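Long-range contacts in L-iditol 2-dehydrogenase (Clostridium scindens, PDB 4OH1), which probably catalyses the NAD+-dependent oxidation of L-iditol and related polyols as a zinc-containing member of the medium-chain alcohol dehydrogenase family: residues A[20-25]-A[329-334]; A[35-40]-A[131-136]; A[151-156]-A[310-315]; A[241-246]-A[261-266]. One frame throughout, in Å; residues are numbered along the deposited sequence.

Four contacts illustrate how the place of a pair of segments in a two-domain dehydrogenase shapes its chemistry. Interactions 1 and 2 both involve the early strands, 20-26 and 35-44, which follow each other in the chain; interaction 1 is partly buried and rests on one tyrosine hydroxyl and aromatic packing, whereas interaction 2 is a buried ladder of backbone hydrogen bonds. Interaction 3, also buried and nearest the centre of the chain, has no hydrogen bond between its segments and relies on an isoleucine against a tyrosine ring. Interaction 4, buried but far from the zinc sites and about 42 Å from interaction 2 between centres, returns to backbone pairing, now parallel, with arginine side chains at its margin.

Interaction 1 of 4, residues A[20-25]-A[329-334]; sequences TVDMME and NYKQAF
Val21 opens the contact by splitting its two methyls over Phe334: CG2 stands above one ring face, 4.2 Å from the centroid and 18° off the normal, a CH-pi contact, while CG1 reaches CE2. Its carbonyl O lies in the plane of the Tyr330 ring at the CE2 edge and takes a hydrogen bond from a water that also accepts one from Lys331 NZ. OD2 of Asp22 is hydrogen-bonded to Thr8 OG1 of strand 2-9. Met23, a selenomethionine, gives the direct polar link, its N donating to Tyr330 OH at 2.9 Å (156° at the hydrogen); Lys331 NZ adds a weak bond to Tyr330 OH at 3.3 Å. Met23 CB also comes within 3.7 Å of Tyr330 CE1. Residues 20-25 run nearly antiparallel to the first turn of the helix, 330-334, and the contact lays a helix from near the end of the chain on the edge strand of the small three-stranded sheet near its start; Leu5 of strand 2-9 touches Tyr330, and Ile347 of strand 344-348 packs on Phe334.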
loop_
_atom_site.group_PDB
_atom_site.type_symbol
_atom_site.label_atom_id
_atom_site.label_comp_id
_atom_site.label_asym_id
_atom_site.label_seq_id
_atom_site.Cartn_x
_atom_site.Cartn_y
_atom_site.Cartn_z
ATOM N N THR A 20 -0.696 -44.333 -7.604
ATOM C CA THR A 20 0.644 -44.881 -7.883
ATOM C C THR A 20 1.567 -44.010 -8.782
ATOM O O THR A 20 1.117 -43.186 -9.591
ATOM C CB THR A 20 0.495 -46.245 -8.548
ATOM O OG1 THR A 20 -0.286 -46.089 -9.740
ATOM C CG2 THR A 20 -0.220 -47.182 -7.607
ATOM N N VAL A 21 2.873 -44.175 -8.606
ATOM C CA VAL A 21 3.866 -43.453 -9.402
ATOM C C VAL A 21 4.830 -44.452 -9.973
ATOM O O VAL A 21 5.391 -45.275 -9.234
ATOM C CB VAL A 21 4.646 -42.454 -8.554
ATOM C CG1 VAL A 21 5.784 -41.891 -9.344
ATOM C CG2 VAL A 21 3.723 -41.293 -8.134
ATOM N N ASP A 22 5.055 -44.367 -11.271
ATOM C CA ASP A 22 5.913 -45.366 -11.876
ATOM C C ASP A 22 6.817 -44.770 -12.889
ATOM O O ASP A 22 6.444 -43.848 -13.567
ATOM C CB ASP A 22 5.080 -46.441 -12.538
ATOM C CG ASP A 22 4.277 -47.226 -11.562
ATOM O OD1 ASP A 22 4.910 -47.918 -10.754
ATOM O OD2 ASP A 22 3.031 -47.245 -11.706
HETATM N N MSE A 23 8.009 -45.318 -12.991
HETATM C CA MSE A 23 8.930 -44.858 -14.013
HETATM C C MSE A 23 8.595 -45.481 -15.353
HETATM O O MSE A 23 8.351 -46.677 -15.419
HETATM C CB MSE A 23 10.346 -45.240 -13.657
HETATM C CG MSE A 23 11.328 -44.650 -14.611
HETATM SE SE MSE A 23 13.104 -45.310 -14.152
HETATM C CE MSE A 23 13.594 -44.175 -12.639
HETATM N N MSE A 24 8.596 -44.689 -16.411
HETATM C CA MSE A 24 8.419 -45.192 -17.792
HETATM C C MSE A 24 9.541 -44.653 -18.634
HETATM O O MSE A 24 10.332 -43.813 -18.171
HETATM C CB MSE A 24 7.063 -44.786 -18.393
HETATM C CG MSE A 24 5.901 -45.202 -17.552
HETATM SE SE MSE A 24 4.069 -44.535 -17.988
HETATM C CE MSE A 24 3.533 -45.829 -19.383
ATOM N N GLU A 25 9.669 -45.148 -19.859
ATOM C CA GLU A 25 10.619 -44.528 -20.770
ATOM C C GLU A 25 9.919 -43.409 -21.539
ATOM O O GLU A 25 8.731 -43.468 -21.826
ATOM C CB GLU A 25 11.347 -45.506 -21.702
ATOM C CG GLU A 25 12.621 -44.794 -22.315
ATOM C CD GLU A 25 13.988 -45.366 -21.860
ATOM O OE1 GLU A 25 14.451 -46.306 -22.571
ATOM O OE2 GLU A 25 14.595 -44.861 -20.847
ATOM N N ASN A 329 15.984 -44.741 -6.811
ATOM C CA ASN A 329 15.224 -45.202 -5.638
ATOM C C ASN A 329 13.950 -44.431 -5.413
ATOM O O ASN A 329 13.548 -44.267 -4.267
ATOM C CB ASN A 329 16.089 -45.082 -4.390
ATOM C CG ASN A 329 17.252 -46.014 -4.436
ATOM O OD1 ASN A 329 17.207 -46.984 -5.149
ATOM N ND2 ASN A 329 18.309 -45.724 -3.707
ATOM N N TYR A 330 13.330 -43.963 -6.492
ATOM C CA TYR A 330 12.142 -43.158 -6.384
ATOM C C TYR A 330 11.039 -43.862 -5.624
ATOM O O TYR A 330 10.195 -43.208 -5.004
ATOM C CB TYR A 330 11.581 -42.753 -7.758
ATOM C CG TYR A 330 10.858 -43.847 -8.525
ATOM C CD1 TYR A 330 11.570 -44.759 -9.299
ATOM C CD2 TYR A 330 9.479 -43.951 -8.497
ATOM C CE1 TYR A 330 10.942 -45.776 -10.006
ATOM C CE2 TYR A 330 8.839 -44.946 -9.222
ATOM C CZ TYR A 330 9.595 -45.854 -9.985
ATOM O OH TYR A 330 8.982 -46.831 -10.686
ATOM N N LYS A 331 11.003 -45.177 -5.700
ATOM C CA LYS A 331 9.952 -45.874 -5.022
ATOM C C LYS A 331 10.003 -45.599 -3.530
ATOM O O LYS A 331 8.964 -45.375 -2.941
ATOM C CB LYS A 331 9.910 -47.369 -5.383
ATOM C CG LYS A 331 9.126 -47.586 -6.695
ATOM C CD LYS A 331 8.548 -48.966 -6.792
ATOM C CE LYS A 331 9.239 -49.930 -7.807
ATOM N NZ LYS A 331 8.674 -49.732 -9.186
ATOM N N GLN A 332 11.181 -45.563 -2.923
ATOM C CA GLN A 332 11.268 -45.246 -1.489
ATOM C C GLN A 332 10.879 -43.807 -1.204
ATOM O O GLN A 332 10.338 -43.516 -0.148
ATOM C CB GLN A 332 12.656 -45.461 -0.938
ATOM C CG GLN A 332 12.981 -46.900 -0.663
ATOM C CD GLN A 332 14.429 -47.212 -0.981
ATOM O OE1 GLN A 332 14.806 -47.334 -2.160
ATOM N NE2 GLN A 332 15.259 -47.306 0.062
ATOM N N ALA A 333 11.172 -42.910 -2.140
ATOM C CA ALA A 333 10.841 -41.527 -1.950
ATOM C C ALA A 333 9.371 -41.354 -1.846
ATOM O O ALA A 333 8.875 -40.570 -1.027
ATOM C CB ALA A 333 11.377 -40.665 -3.082
ATOM N N PHE A 334 8.648 -42.030 -2.712
ATOM C CA PHE A 334 7.206 -41.917 -2.656
ATOM C C PHE A 334 6.630 -42.674 -1.425
ATOM O O PHE A 334 5.650 -42.217 -0.839
ATOM C CB PHE A 334 6.588 -42.249 -4.020
ATOM C CG PHE A 334 6.729 -41.118 -4.970
ATOM C CD1 PHE A 334 5.835 -40.071 -4.937
ATOM C CD2 PHE A 334 7.809 -41.026 -5.784
ATOM C CE1 PHE A 334 5.986 -38.978 -5.731
ATOM C CE2 PHE A 334 7.987 -39.929 -6.601
ATOM C CZ PHE A 334 7.074 -38.896 -6.573
HETATM O O HOH W 1 6.277 -47.710 -8.378
#

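Interaction 2 of 4, residues A[35-40]-A[131-136]; sequences EIRIKV and SEYAVY
The Tyr133 ring is crossed at a slant by the Lys39 stem, with CE2 3.5 Å from Lys39 CG, while Arg37 CD approaches CD2 at 3.8 Å. The lysine chain is extended, its CG anti to N (chi1 -169°), which brings CE to 3.8 Å from Tyr133 OH before the amine leads away. Arg37 also meets Val135 through its CB, and its guanidinium, turned 81° from the tyrosine ring plane, goes on to salt bridges with Asp81 and Glu30. On the other face of the sheet, Ile38 CG1 touches Tyr136 CD2 beside Ile36 and Ala134. Between these two faces runs an antiparallel ladder in the GroES-like domain: Ile36 with Tyr136 and Ile38 with Ala134 are hydrogen-bonded pairs, the Ile38 N to Ala134 O bond being 2.8 Å and almost straight (174°). Val40 N donates to Glu132 O from above the carbonyl plane, and a water bridges that oxygen to Val40 O. Backbone bonding therefore fixes the register, while arginine and lysine contribute apolar stems here and direct their charges elsewhere.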
loop_
_atom_site.group_PDB
_atom_site.type_symbol
_atom_site.label_atom_id
_atom_site.label_comp_id
_atom_site.label_asym_id
_atom_site.label_seq_id
_atom_site.Cartn_x
_atom_site.Cartn_y
_atom_site.Cartn_z
ATOM N N GLU A 35 12.790 -22.042 -26.654
ATOM C CA GLU A 35 12.722 -22.992 -25.565
ATOM C C GLU A 35 14.098 -23.396 -25.133
ATOM O O GLU A 35 15.065 -23.111 -25.809
ATOM C CB GLU A 35 11.926 -24.231 -25.968
ATOM C CG GLU A 35 10.441 -23.975 -26.050
ATOM C CD GLU A 35 9.633 -25.171 -26.563
ATOM O OE1 GLU A 35 10.147 -26.083 -27.241
ATOM O OE2 GLU A 35 8.430 -25.178 -26.289
ATOM N N ILE A 36 14.167 -24.070 -23.988
ATOM C CA ILE A 36 15.413 -24.405 -23.335
ATOM C C ILE A 36 15.194 -25.768 -22.740
ATOM O O ILE A 36 14.149 -26.025 -22.120
ATOM C CB ILE A 36 15.708 -23.408 -22.188
ATOM C CG1 ILE A 36 15.840 -21.990 -22.733
ATOM C CG2 ILE A 36 16.968 -23.783 -21.479
ATOM C CD1 ILE A 36 16.288 -21.015 -21.724
ATOM N N ARG A 37 16.177 -26.646 -22.888
ATOM C CA ARG A 37 16.115 -27.925 -22.254
ATOM C C ARG A 37 17.060 -27.922 -21.070
ATOM O O ARG A 37 18.214 -27.479 -21.159
ATOM C CB ARG A 37 16.483 -29.029 -23.220
ATOM C CG ARG A 37 16.407 -30.391 -22.561
ATOM C CD ARG A 37 17.453 -31.320 -23.134
ATOM N NE ARG A 37 17.028 -31.725 -24.420
ATOM C CZ ARG A 37 17.822 -32.015 -25.450
ATOM N NH1 ARG A 37 19.149 -31.958 -25.389
ATOM N NH2 ARG A 37 17.244 -32.368 -26.570
ATOM N N ILE A 38 16.534 -28.426 -19.958
ATOM C CA ILE A 38 17.235 -28.532 -18.705
ATOM C C ILE A 38 17.593 -29.951 -18.474
ATOM O O ILE A 38 16.775 -30.846 -18.620
ATOM C CB ILE A 38 16.311 -28.164 -17.438
ATOM C CG1 ILE A 38 15.696 -26.810 -17.558
ATOM C CG2 ILE A 38 17.084 -28.187 -16.164
ATOM C CD1 ILE A 38 16.663 -25.841 -18.126
ATOM N N LYS A 39 18.787 -30.155 -18.003
ATOM C CA LYS A 39 19.097 -31.397 -17.407
ATOM C C LYS A 39 18.749 -31.239 -15.922
ATOM O O LYS A 39 19.378 -30.438 -15.219
ATOM C CB LYS A 39 20.564 -31.684 -17.518
ATOM C CG LYS A 39 20.850 -33.060 -17.137
ATOM C CD LYS A 39 22.236 -33.277 -16.641
ATOM C CE LYS A 39 22.423 -34.783 -16.534
ATOM N NZ LYS A 39 23.707 -35.068 -15.897
ATOM N N VAL A 40 17.817 -32.062 -15.438
ATOM C CA VAL A 40 17.300 -31.865 -14.109
ATOM C C VAL A 40 18.220 -32.559 -13.143
ATOM O O VAL A 40 18.562 -33.705 -13.324
ATOM C CB VAL A 40 15.886 -32.372 -13.987
ATOM C CG1 VAL A 40 15.325 -32.043 -12.594
ATOM C CG2 VAL A 40 15.007 -31.707 -15.027
ATOM N N SER A 131 11.585 -35.789 -14.447
ATOM C CA SER A 131 12.095 -36.200 -15.704
ATOM C C SER A 131 13.586 -35.866 -15.723
ATOM O O SER A 131 14.002 -34.886 -15.180
ATOM C CB SER A 131 11.340 -35.398 -16.747
ATOM O OG SER A 131 11.637 -35.885 -17.984
ATOM N N GLU A 132 14.403 -36.647 -16.380
ATOM C CA GLU A 132 15.830 -36.336 -16.434
ATOM C C GLU A 132 16.128 -35.112 -17.279
ATOM O O GLU A 132 17.105 -34.421 -17.020
ATOM C CB GLU A 132 16.598 -37.525 -16.987
ATOM C CG GLU A 132 16.672 -38.668 -16.004
ATOM C CD GLU A 132 17.414 -39.851 -16.601
ATOM O OE1 GLU A 132 17.155 -40.176 -17.799
ATOM O OE2 GLU A 132 18.219 -40.449 -15.834
ATOM N N TYR A 133 15.279 -34.829 -18.276
ATOM C CA TYR A 133 15.441 -33.641 -19.105
ATOM C C TYR A 133 14.084 -33.057 -19.330
ATOM O O TYR A 133 13.131 -33.782 -19.598
ATOM C CB TYR A 133 16.071 -33.966 -20.488
ATOM C CG TYR A 133 17.468 -34.527 -20.382
ATOM C CD1 TYR A 133 17.675 -35.865 -20.158
ATOM C CD2 TYR A 133 18.574 -33.690 -20.403
ATOM C CE1 TYR A 133 18.939 -36.353 -20.004
ATOM C CE2 TYR A 133 19.847 -34.188 -20.247
ATOM C CZ TYR A 133 20.017 -35.505 -20.067
ATOM O OH TYR A 133 21.275 -35.997 -19.895
ATOM N N ALA A 134 13.975 -31.754 -19.224
ATOM C CA ALA A 134 12.675 -31.139 -19.462
ATOM C C ALA A 134 12.852 -29.847 -20.209
ATOM O O ALA A 134 13.863 -29.170 -20.015
ATOM C CB ALA A 134 11.974 -30.880 -18.134
ATOM N N VAL A 135 11.844 -29.493 -21.010
ATOM C CA VAL A 135 11.879 -28.325 -21.857
ATOM C C VAL A 135 10.858 -27.317 -21.368
ATOM O O VAL A 135 9.730 -27.674 -20.996
ATOM C CB VAL A 135 11.606 -28.698 -23.359
ATOM C CG1 VAL A 135 11.325 -27.464 -24.210
ATOM C CG2 VAL A 135 12.816 -29.423 -23.929
ATOM N N TYR A 136 11.236 -26.046 -21.422
ATOM C CA TYR A 136 10.384 -24.961 -20.984
ATOM C C TYR A 136 10.618 -23.799 -21.941
ATOM O O TYR A 136 11.666 -23.697 -22.569
ATOM C CB TYR A 136 10.800 -24.521 -19.552
ATOM C CG TYR A 136 10.592 -25.554 -18.468
ATOM C CD1 TYR A 136 9.387 -25.654 -17.760
ATOM C CD2 TYR A 136 11.568 -26.488 -18.196
ATOM C CE1 TYR A 136 9.192 -26.676 -16.779
ATOM C CE2 TYR A 136 11.388 -27.462 -17.229
ATOM C CZ TYR A 136 10.216 -27.548 -16.522
ATOM O OH TYR A 136 10.120 -28.562 -15.606
HETATM O O HOH W 2 18.769 -35.579 -15.326
#

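Interaction 3 of 4, residues A[151-156]-A[310-315]; sequences KDYALV and RMIPRM
Ile312 lies over one face of the Tyr153 ring, its CG2 3.7 Å from the centroid and 16° off the normal, a CH-pi contact. That methyl is nearest CZ and CE1, whereas CB and CG1 cover the side of CE2 and CD2. With CG1 anti to the carbonyl carbon (chi1 -62°), the longer branch heads away from the phenol end; its CD1 meets Val156 CG2 at 3.9 Å, the two side chains crossing at about a right angle. Pro313 approaches the hydroxyl end, with CD 3.9 Å from Tyr153 OH. Residues 310-315, from the Rossmann-type zinc-binding dehydrogenase region, thereby pack against a type I turn, Tyr153 to Val156, that leads into helix 156-168. This helix carries Glu157, which binds a zinc ion together with His74 and Glu75, probably the catalytic zinc, as in this family. Leu159 from the same helix also touches Ile312. The CB of Asp152 lies 4.2 Å from Ile312 CG2, while Arg314, away from the tyrosine, forms a salt bridge with Asp220 of a second subunit.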
loop_
_atom_site.group_PDB
_atom_site.type_symbol
_atom_site.label_atom_id
_atom_site.label_comp_id
_atom_site.label_asym_id
_atom_site.label_seq_id
_atom_site.Cartn_x
_atom_site.Cartn_y
_atom_site.Cartn_z
ATOM N N LYS A 151 20.468 -28.510 -4.627
ATOM C CA LYS A 151 19.510 -29.166 -3.801
ATOM C C LYS A 151 18.580 -28.152 -3.164
ATOM O O LYS A 151 17.393 -28.333 -3.125
ATOM C CB LYS A 151 20.262 -29.910 -2.698
ATOM C CG LYS A 151 19.395 -30.610 -1.702
ATOM C CD LYS A 151 20.292 -31.333 -0.701
ATOM C CE LYS A 151 19.490 -31.946 0.367
ATOM N NZ LYS A 151 20.249 -33.001 1.073
ATOM N N ASP A 152 19.144 -27.083 -2.651
ATOM C CA ASP A 152 18.339 -26.069 -1.994
ATOM C C ASP A 152 17.516 -25.275 -2.949
ATOM O O ASP A 152 16.391 -24.900 -2.613
ATOM C CB ASP A 152 19.223 -25.126 -1.237
ATOM C CG ASP A 152 19.836 -25.771 0.020
ATOM O OD1 ASP A 152 19.405 -26.849 0.505
ATOM O OD2 ASP A 152 20.780 -25.157 0.510
ATOM N N TYR A 153 18.056 -25.012 -4.138
ATOM C CA TYR A 153 17.306 -24.213 -5.146
ATOM C C TYR A 153 16.178 -24.971 -5.788
ATOM O O TYR A 153 15.335 -24.388 -6.431
ATOM C CB TYR A 153 18.245 -23.605 -6.200
ATOM C CG TYR A 153 19.078 -22.447 -5.648
ATOM C CD1 TYR A 153 20.199 -22.682 -4.905
ATOM C CD2 TYR A 153 18.718 -21.128 -5.877
ATOM C CE1 TYR A 153 20.929 -21.635 -4.373
ATOM C CE2 TYR A 153 19.474 -20.092 -5.403
ATOM C CZ TYR A 153 20.571 -20.351 -4.640
ATOM O OH TYR A 153 21.297 -19.316 -4.125
ATOM N N ALA A 154 16.160 -26.287 -5.639
ATOM C CA ALA A 154 14.990 -27.044 -6.009
ATOM C C ALA A 154 13.737 -26.553 -5.249
ATOM O O ALA A 154 12.614 -26.812 -5.653
ATOM C CB ALA A 154 15.203 -28.497 -5.695
ATOM N N LEU A 155 13.934 -25.906 -4.110
ATOM C CA LEU A 155 12.790 -25.403 -3.330
ATOM C C LEU A 155 12.414 -24.003 -3.694
ATOM O O LEU A 155 11.598 -23.433 -2.993
ATOM C CB LEU A 155 13.026 -25.503 -1.816
ATOM C CG LEU A 155 12.591 -26.896 -1.352
ATOM C CD1 LEU A 155 13.249 -28.052 -2.125
ATOM C CD2 LEU A 155 12.990 -26.980 0.083
ATOM N N VAL A 156 12.950 -23.440 -4.777
ATOM C CA VAL A 156 12.548 -22.102 -5.184
ATOM C C VAL A 156 11.070 -21.919 -5.379
ATOM O O VAL A 156 10.503 -20.844 -4.975
ATOM C CB VAL A 156 13.313 -21.585 -6.415
ATOM C CG1 VAL A 156 12.663 -20.365 -7.011
ATOM C CG2 VAL A 156 14.743 -21.218 -6.033
ATOM N N ARG A 310 16.696 -14.851 -4.683
ATOM C CA ARG A 310 17.549 -14.012 -3.785
ATOM C C ARG A 310 17.480 -14.389 -2.306
ATOM O O ARG A 310 18.444 -14.194 -1.582
ATOM C CB ARG A 310 17.251 -12.557 -3.951
ATOM C CG ARG A 310 17.695 -12.030 -5.285
ATOM C CD ARG A 310 17.637 -10.521 -5.306
ATOM N NE ARG A 310 16.284 -10.007 -5.211
ATOM C CZ ARG A 310 15.466 -9.889 -6.245
ATOM N NH1 ARG A 310 15.889 -10.248 -7.443
ATOM N NH2 ARG A 310 14.240 -9.405 -6.111
HETATM N N MSE A 311 16.356 -14.967 -1.882
HETATM C CA MSE A 311 16.141 -15.383 -0.485
HETATM C C MSE A 311 16.796 -16.704 -0.090
HETATM O O MSE A 311 17.084 -16.993 1.091
HETATM C CB MSE A 311 14.671 -15.533 -0.226
HETATM C CG MSE A 311 13.924 -14.221 -0.235
HETATM SE SE MSE A 311 14.557 -12.970 1.172
HETATM C CE MSE A 311 14.309 -13.937 2.864
ATOM N N ILE A 312 17.011 -17.541 -1.069
ATOM C CA ILE A 312 17.556 -18.867 -0.776
ATOM C C ILE A 312 18.743 -18.783 0.149
ATOM O O ILE A 312 18.726 -19.482 1.149
ATOM C CB ILE A 312 17.896 -19.686 -2.031
ATOM C CG1 ILE A 312 16.654 -19.971 -2.882
ATOM C CG2 ILE A 312 18.593 -20.968 -1.670
ATOM C CD1 ILE A 312 15.704 -20.946 -2.293
ATOM N N PRO A 313 19.753 -17.946 -0.130
ATOM C CA PRO A 313 20.868 -17.932 0.858
ATOM C C PRO A 313 20.486 -17.450 2.280
ATOM O O PRO A 313 21.288 -17.596 3.202
ATOM C CB PRO A 313 21.911 -16.973 0.255
ATOM C CG PRO A 313 21.462 -16.761 -1.173
ATOM C CD PRO A 313 19.993 -17.045 -1.246
ATOM N N ARG A 314 19.328 -16.845 2.453
ATOM C CA ARG A 314 18.868 -16.442 3.784
ATOM C C ARG A 314 18.096 -17.538 4.503
ATOM O O ARG A 314 17.756 -17.378 5.642
ATOM C CB ARG A 314 17.922 -15.224 3.702
ATOM C CG ARG A 314 18.607 -13.892 3.274
ATOM C CD ARG A 314 19.940 -13.533 3.997
ATOM N NE ARG A 314 20.164 -12.072 3.966
ATOM C CZ ARG A 314 21.338 -11.434 3.950
ATOM N NH1 ARG A 314 22.475 -12.095 3.907
ATOM N NH2 ARG A 314 21.390 -10.093 4.017
HETATM N N MSE A 315 17.742 -18.609 3.823
HETATM C CA MSE A 315 16.918 -19.636 4.400
HETATM C C MSE A 315 17.854 -20.720 4.864
HETATM O O MSE A 315 18.961 -20.796 4.392
HETATM C CB MSE A 315 16.026 -20.293 3.365
HETATM C CG MSE A 315 15.173 -19.407 2.567
HETATM SE SE MSE A 315 13.931 -18.518 3.773
HETATM C CE MSE A 315 12.784 -20.042 4.128
#

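Interaction 4 of 4, residues A[241-246]-A[261-266]; sequences RYDCVL and LLARDG. With EDO (1,2-ethanediol), chain F.
Tyr242 and Leu262 form a parallel bridge at the start of strand 242-247 in the Rossmann-type sheet, where the chain leaves helix 252-261 just before strand 266-270, completing a beta-alpha-beta crossover. Two backbone bonds close it: Tyr242 N donates to Leu261 O at 2.8 Å, and Ala263 N donates to Tyr242 O at 175°, arriving from above the carbonyl plane. Leu262 then folds its CD1 back, with CG anti to N (chi1 -167°), to touch Tyr242 O and Val245 CG2, the latter at 3.6 Å. Arg241 lies along the margin. Its CB packs on Ala263 CA and Leu261 O, one face of its guanidinium lies against Ala263 CA and Arg264 N, and NH1 makes a weak bond to Leu262 O while Asp291 holds it by a salt bridge. Arg241 NH2 touches Arg264 CG at 3.6 Å, and Arg264 is tied to Trp290 by a cation-pi contact.

Further out, Tyr242 OH is anchored to Thr202 and Ala234, and Asp243 OD2 accepts from Ser176 N. A type II turn from Ala263 to Gly266 brings the chain back into the sheet, and Gly266 CA sits 3.3 Å from Asp243 O. A water donates to both Asp243 OD1 and Arg264 O. A 1,2-ethanediol, probably from the crystallisation liquor, also bonds Glu110 of a neighbouring subunit, and its O1 lies 3.1 Å from Asp243 OD1.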
loop_
_atom_site.group_PDB
_atom_site.type_symbol
_atom_site.label_atom_id
_atom_site.label_comp_id
_atom_site.label_asym_id
_atom_site.label_seq_id
_atom_site.Cartn_x
_atom_site.Cartn_y
_atom_site.Cartn_z
ATOM N N ARG A 241 -4.671 -11.759 20.456
ATOM C CA ARG A 241 -4.972 -12.493 19.260
ATOM C C ARG A 241 -3.886 -12.199 18.188
ATOM O O ARG A 241 -3.060 -11.306 18.371
ATOM C CB ARG A 241 -6.382 -12.179 18.818
ATOM C CG ARG A 241 -7.384 -12.876 19.669
ATOM C CD ARG A 241 -8.745 -12.853 19.077
ATOM N NE ARG A 241 -9.377 -11.610 19.432
ATOM C CZ ARG A 241 -10.379 -11.040 18.759
ATOM N NH1 ARG A 241 -10.838 -11.535 17.614
ATOM N NH2 ARG A 241 -10.886 -9.918 19.218
ATOM N N TYR A 242 -3.865 -13.011 17.132
ATOM C CA TYR A 242 -2.807 -12.983 16.156
ATOM C C TYR A 242 -3.022 -12.018 15.003
ATOM O O TYR A 242 -4.076 -11.998 14.393
ATOM C CB TYR A 242 -2.528 -14.399 15.658
ATOM C CG TYR A 242 -1.868 -15.238 16.710
ATOM C CD1 TYR A 242 -2.613 -15.805 17.736
ATOM C CD2 TYR A 242 -0.521 -15.474 16.694
ATOM C CE1 TYR A 242 -2.009 -16.530 18.737
ATOM C CE2 TYR A 242 0.107 -16.238 17.709
ATOM C CZ TYR A 242 -0.639 -16.736 18.716
ATOM O OH TYR A 242 -0.062 -17.509 19.703
ATOM N N ASP A 243 -2.007 -11.230 14.677
ATOM C CA ASP A 243 -2.175 -10.273 13.555
ATOM C C ASP A 243 -2.239 -10.937 12.168
ATOM O O ASP A 243 -2.899 -10.438 11.275
ATOM C CB ASP A 243 -1.103 -9.201 13.559
ATOM C CG ASP A 243 -0.972 -8.518 14.923
ATOM O OD1 ASP A 243 -1.939 -7.953 15.454
ATOM O OD2 ASP A 243 0.122 -8.577 15.470
ATOM N N CYS A 244 -1.588 -12.083 12.037
ATOM C CA CYS A 244 -1.397 -12.752 10.790
ATOM C C CYS A 244 -1.724 -14.216 11.033
ATOM O O CYS A 244 -1.196 -14.804 11.954
ATOM C CB CYS A 244 0.060 -12.642 10.364
ATOM S SG CYS A 244 0.687 -10.929 10.293
ATOM N N VAL A 245 -2.624 -14.769 10.249
ATOM C CA VAL A 245 -2.927 -16.196 10.298
ATOM C C VAL A 245 -2.733 -16.817 8.901
ATOM O O VAL A 245 -3.262 -16.308 7.883
ATOM C CB VAL A 245 -4.364 -16.434 10.834
ATOM C CG1 VAL A 245 -4.818 -17.863 10.634
ATOM C CG2 VAL A 245 -4.470 -16.072 12.327
ATOM N N LEU A 246 -1.976 -17.917 8.863
ATOM C CA LEU A 246 -1.645 -18.583 7.610
ATOM C C LEU A 246 -2.109 -20.016 7.633
ATOM O O LEU A 246 -1.575 -20.812 8.396
ATOM C CB LEU A 246 -0.145 -18.596 7.404
ATOM C CG LEU A 246 0.196 -17.143 7.078
ATOM C CD1 LEU A 246 1.070 -16.656 8.069
ATOM C CD2 LEU A 246 0.676 -16.975 5.701
ATOM N N LEU A 261 -8.506 -17.267 16.048
ATOM C CA LEU A 261 -7.228 -16.708 16.513
ATOM C C LEU A 261 -6.918 -15.325 15.995
ATOM O O LEU A 261 -6.129 -14.587 16.564
ATOM C CB LEU A 261 -6.072 -17.615 16.067
ATOM C CG LEU A 261 -5.968 -18.973 16.724
ATOM C CD1 LEU A 261 -4.987 -19.809 15.943
ATOM C CD2 LEU A 261 -5.564 -18.887 18.165
ATOM N N LEU A 262 -7.559 -14.953 14.925
ATOM C CA LEU A 262 -7.240 -13.743 14.258
ATOM C C LEU A 262 -7.646 -12.475 15.067
ATOM O O LEU A 262 -8.764 -12.332 15.508
ATOM C CB LEU A 262 -7.926 -13.767 12.871
ATOM C CG LEU A 262 -7.393 -12.651 11.940
ATOM C CD1 LEU A 262 -5.971 -12.872 11.527
ATOM C CD2 LEU A 262 -8.305 -12.593 10.713
ATOM N N ALA A 263 -6.706 -11.568 15.248
ATOM C CA ALA A 263 -6.960 -10.291 15.923
ATOM C C ALA A 263 -7.863 -9.377 15.141
ATOM O O ALA A 263 -8.077 -9.563 13.942
ATOM C CB ALA A 263 -5.668 -9.595 16.169
ATOM N N ARG A 264 -8.396 -8.360 15.824
ATOM C CA ARG A 264 -9.163 -7.332 15.163
ATOM C C ARG A 264 -8.262 -6.657 14.149
ATOM O O ARG A 264 -7.100 -6.440 14.420
ATOM C CB ARG A 264 -9.715 -6.308 16.157
ATOM C CG ARG A 264 -10.646 -6.900 17.185
ATOM C CD ARG A 264 -11.182 -5.827 18.192
ATOM N NE ARG A 264 -12.342 -5.129 17.648
ATOM C CZ ARG A 264 -12.816 -3.988 18.143
ATOM N NH1 ARG A 264 -12.218 -3.416 19.181
ATOM N NH2 ARG A 264 -13.879 -3.395 17.607
ATOM N N ASP A 265 -8.790 -6.363 12.973
ATOM C CA ASP A 265 -7.998 -5.847 11.883
ATOM C C ASP A 265 -6.878 -6.791 11.377
ATOM O O ASP A 265 -5.994 -6.352 10.678
ATOM C CB ASP A 265 -7.383 -4.477 12.249
ATOM C CG ASP A 265 -7.045 -3.646 11.024
ATOM O OD1 ASP A 265 -7.820 -3.705 10.020
ATOM O OD2 ASP A 265 -6.017 -2.916 11.036
ATOM N N GLY A 266 -6.884 -8.051 11.759
ATOM C CA GLY A 266 -5.863 -8.993 11.331
ATOM C C GLY A 266 -6.081 -9.541 9.920
ATOM O O GLY A 266 -7.153 -9.359 9.343
HETATM C C1 EDO F . -3.154 -7.221 19.173
HETATM O O1 EDO F . -2.291 -8.147 18.503
HETATM C C2 EDO F . -2.305 -6.305 20.042
HETATM O O2 EDO F . -1.323 -5.603 19.243
HETATM O O HOH W 3 -4.301 -7.084 13.751
#